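Side-chain contact in Csc2 (Thermofilum pendens, PDB 4TXD), which probably binds CRISPR RNA as the Cas7-family backbone subunit of a type I-D interference complex, and carries a bound zinc ion: residues 111-116 and 142-147. Residues are numbered along the deposited sequence; the frame is centred on the assembly and turned at random.
Sequences EYRDSL and EEWNCT. With ZN (zinc ion), chain B.
Arg113 reaches from the last turns of helix 94-115 to the backbone of Trp144, a worked example of one arginine tying a helix end to an irregular loop. Its NH1 gives a hydrogen bond of 2.9 Å to Trp144 O, which it meets in the carbonyl plane at a C=O...N angle of 160°. The chain leaves with CG anti to the backbone N (chi1 174°), an extended start that carries CD to 3.3 Å from Trp144 O, and the bend at chi3 (64°) then turns the guanidinium so that NH1 reaches the same oxygen. Behind this junction the packing is tight: the buried indole of Trp144 presses on Leu106, Leu109 and Ile129, meets Trp348 edge-to-face, and hydrogen-bonds through NE1 to Asp165 OD2. Asp165 binds zinc together with Cys168, Cys171 and Cys146, whose SG lies 2.2 Å from the metal, which probably steadies the loop two residues beyond the carbonyl that Arg113 grips.

The solvent side is looser. Asn145 OD1 stays 3.6 Å from Arg113 NH1, near the guanidinium plane but not bonded to it; its hydrogen bond comes from Arg110. On the guanidinium's other flank Asp114 forms a salt bridge, OD1 lying 3.0 Å from Arg113 NE, which helps to hold the group's orientation. Replacing Arg113 with a leucine would probably leave Trp144 O without this donor and the Asp114 carboxylate without its charged mate.

The contact thus joins the C-terminal end of helix 94-115 to the loop that runs from helix 118-134 toward helix 169-174, while helix 343-365 packs against Tyr112 on the first of these helices.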
loop_
_atom_site.group_PDB
_atom_site.type_symbol
_atom_site.label_atom_id
_atom_site.label_comp_id
_atom_site.label_asym_id
_atom_site.label_seq_id
_atom_site.Cartn_x
_atom_site.Cartn_y
_atom_site.Cartn_z
ATOM N N GLU A 111 1.216 16.858 0.885
ATOM C CA GLU A 111 0.925 17.781 -0.207
ATOM C C GLU A 111 -0.514 18.278 -0.156
ATOM O O GLU A 111 -0.805 19.411 -0.561
ATOM C CB GLU A 111 1.225 17.125 -1.555
ATOM C CG GLU A 111 2.734 16.973 -1.785
ATOM C CD GLU A 111 3.083 16.297 -3.103
ATOM O OE1 GLU A 111 2.171 16.019 -3.925
ATOM O OE2 GLU A 111 4.288 16.046 -3.302
ATOM N N TYR A 112 -1.419 17.439 0.342
ATOM C CA TYR A 112 -2.794 17.865 0.545
ATOM C C TYR A 112 -2.805 18.991 1.559
ATOM O O TYR A 112 -3.416 20.047 1.337
ATOM C CB TYR A 112 -3.680 16.715 1.019
ATOM C CG TYR A 112 -5.051 17.182 1.466
ATOM C CD1 TYR A 112 -6.026 17.512 0.532
ATOM C CD2 TYR A 112 -5.368 17.294 2.823
ATOM C CE1 TYR A 112 -7.286 17.945 0.928
ATOM C CE2 TYR A 112 -6.631 17.724 3.228
ATOM C CZ TYR A 112 -7.579 18.054 2.277
ATOM O OH TYR A 112 -8.829 18.487 2.660
ATOM N N ARG A 113 -2.103 18.761 2.663
ATOM C CA ARG A 113 -1.997 19.746 3.731
ATOM C C ARG A 113 -1.491 21.085 3.211
ATOM O O ARG A 113 -1.998 22.144 3.579
ATOM C CB ARG A 113 -1.067 19.238 4.829
ATOM C CG ARG A 113 -0.788 20.247 5.925
ATOM C CD ARG A 113 0.468 19.881 6.681
ATOM N NE ARG A 113 1.635 19.950 5.809
ATOM C CZ ARG A 113 2.726 19.205 5.943
ATOM N NH1 ARG A 113 2.808 18.308 6.922
ATOM N NH2 ARG A 113 3.732 19.348 5.089
ATOM N N ASP A 114 -0.484 21.034 2.351
ATOM C CA ASP A 114 0.135 22.252 1.843
ATOM C C ASP A 114 -0.677 22.921 0.744
ATOM O O ASP A 114 -0.360 24.024 0.324
ATOM C CB ASP A 114 1.540 21.943 1.345
ATOM C CG ASP A 114 2.476 21.596 2.470
ATOM O OD1 ASP A 114 2.140 21.917 3.630
ATOM O OD2 ASP A 114 3.542 21.012 2.202
ATOM N N SER A 115 -1.722 22.254 0.279
ATOM C CA SER A 115 -2.617 22.852 -0.693
ATOM C C SER A 115 -3.729 23.670 -0.022
ATOM O O SER A 115 -4.443 24.399 -0.697
ATOM C CB SER A 115 -3.240 21.779 -1.573
ATOM O OG SER A 115 -4.377 21.202 -0.943
ATOM N N LEU A 116 -3.884 23.551 1.296
ATOM C CA LEU A 116 -5.006 24.204 1.987
ATOM C C LEU A 116 -4.838 25.732 2.087
ATOM O O LEU A 116 -3.725 26.231 2.287
ATOM C CB LEU A 116 -5.185 23.608 3.393
ATOM C CG LEU A 116 -5.263 22.077 3.458
ATOM C CD1 LEU A 116 -5.359 21.605 4.912
ATOM C CD2 LEU A 116 -6.437 21.535 2.621
ATOM N N GLU A 142 -1.802 21.801 15.502
ATOM C CA GLU A 142 -2.546 22.367 14.389
ATOM C C GLU A 142 -1.745 22.308 13.104
ATOM O O GLU A 142 -2.290 22.294 12.048
ATOM C CB GLU A 142 -2.957 23.799 14.679
ATOM C CG GLU A 142 -3.999 23.936 15.776
ATOM C CD GLU A 142 -4.478 25.370 15.954
ATOM O OE1 GLU A 142 -3.869 26.285 15.395
ATOM O OE2 GLU A 142 -5.463 25.565 16.670
ATOM N N GLU A 143 -0.437 22.281 13.218
ATOM C CA GLU A 143 0.417 21.963 12.075
ATOM C C GLU A 143 0.505 20.448 11.964
ATOM O O GLU A 143 1.311 19.838 12.654
ATOM C CB GLU A 143 1.816 22.569 12.234
ATOM C CG GLU A 143 1.809 24.052 12.558
ATOM C CD GLU A 143 0.719 24.794 11.814
ATOM O OE1 GLU A 143 0.795 24.868 10.567
ATOM O OE2 GLU A 143 -0.223 25.287 12.479
ATOM N N TRP A 144 -0.311 19.840 11.119
ATOM C CA TRP A 144 -0.330 18.391 11.031
ATOM C C TRP A 144 0.907 17.775 10.407
ATOM O O TRP A 144 1.379 18.212 9.405
ATOM C CB TRP A 144 -1.579 17.842 10.338
ATOM C CG TRP A 144 -1.551 16.357 10.229
ATOM C CD1 TRP A 144 -1.881 15.460 11.176
ATOM C CD2 TRP A 144 -1.053 15.614 9.137
ATOM N NE1 TRP A 144 -1.669 14.197 10.734
ATOM C CE2 TRP A 144 -1.148 14.260 9.480
ATOM C CE3 TRP A 144 -0.545 15.954 7.896
ATOM C CZ2 TRP A 144 -0.764 13.262 8.622
ATOM C CZ3 TRP A 144 -0.169 14.971 7.065
ATOM C CH2 TRP A 144 -0.278 13.635 7.421
ATOM N N ASN A 145 1.349 16.687 11.006
ATOM C CA ASN A 145 2.294 15.828 10.326
ATOM C C ASN A 145 2.240 14.452 10.960
ATOM O O ASN A 145 1.763 14.299 12.086
ATOM C CB ASN A 145 3.715 16.403 10.384
ATOM C CG ASN A 145 4.643 15.778 9.350
ATOM O OD1 ASN A 145 4.199 15.274 8.315
ATOM N ND2 ASN A 145 5.938 15.808 9.632
ATOM N N CYS A 146 2.697 13.455 10.215
ATOM C CA CYS A 146 2.847 12.108 10.737
ATOM C C CYS A 146 4.135 11.539 10.153
ATOM O O CYS A 146 4.628 12.009 9.127
ATOM C CB CYS A 146 1.627 11.238 10.387
ATOM S SG CYS A 146 1.530 9.598 11.240
ATOM N N THR A 147 4.668 10.529 10.780
ATOM C CA THR A 147 5.792 9.867 10.184
ATOM C C THR A 147 5.409 8.512 9.677
ATOM O O THR A 147 4.308 8.050 9.877
ATOM C CB THR A 147 6.902 9.655 11.171
ATOM O OG1 THR A 147 7.939 8.985 10.488
ATOM C CG2 THR A 147 6.448 8.810 12.310
HETATM ZN ZN ZN B . -0.553 8.872 10.975
#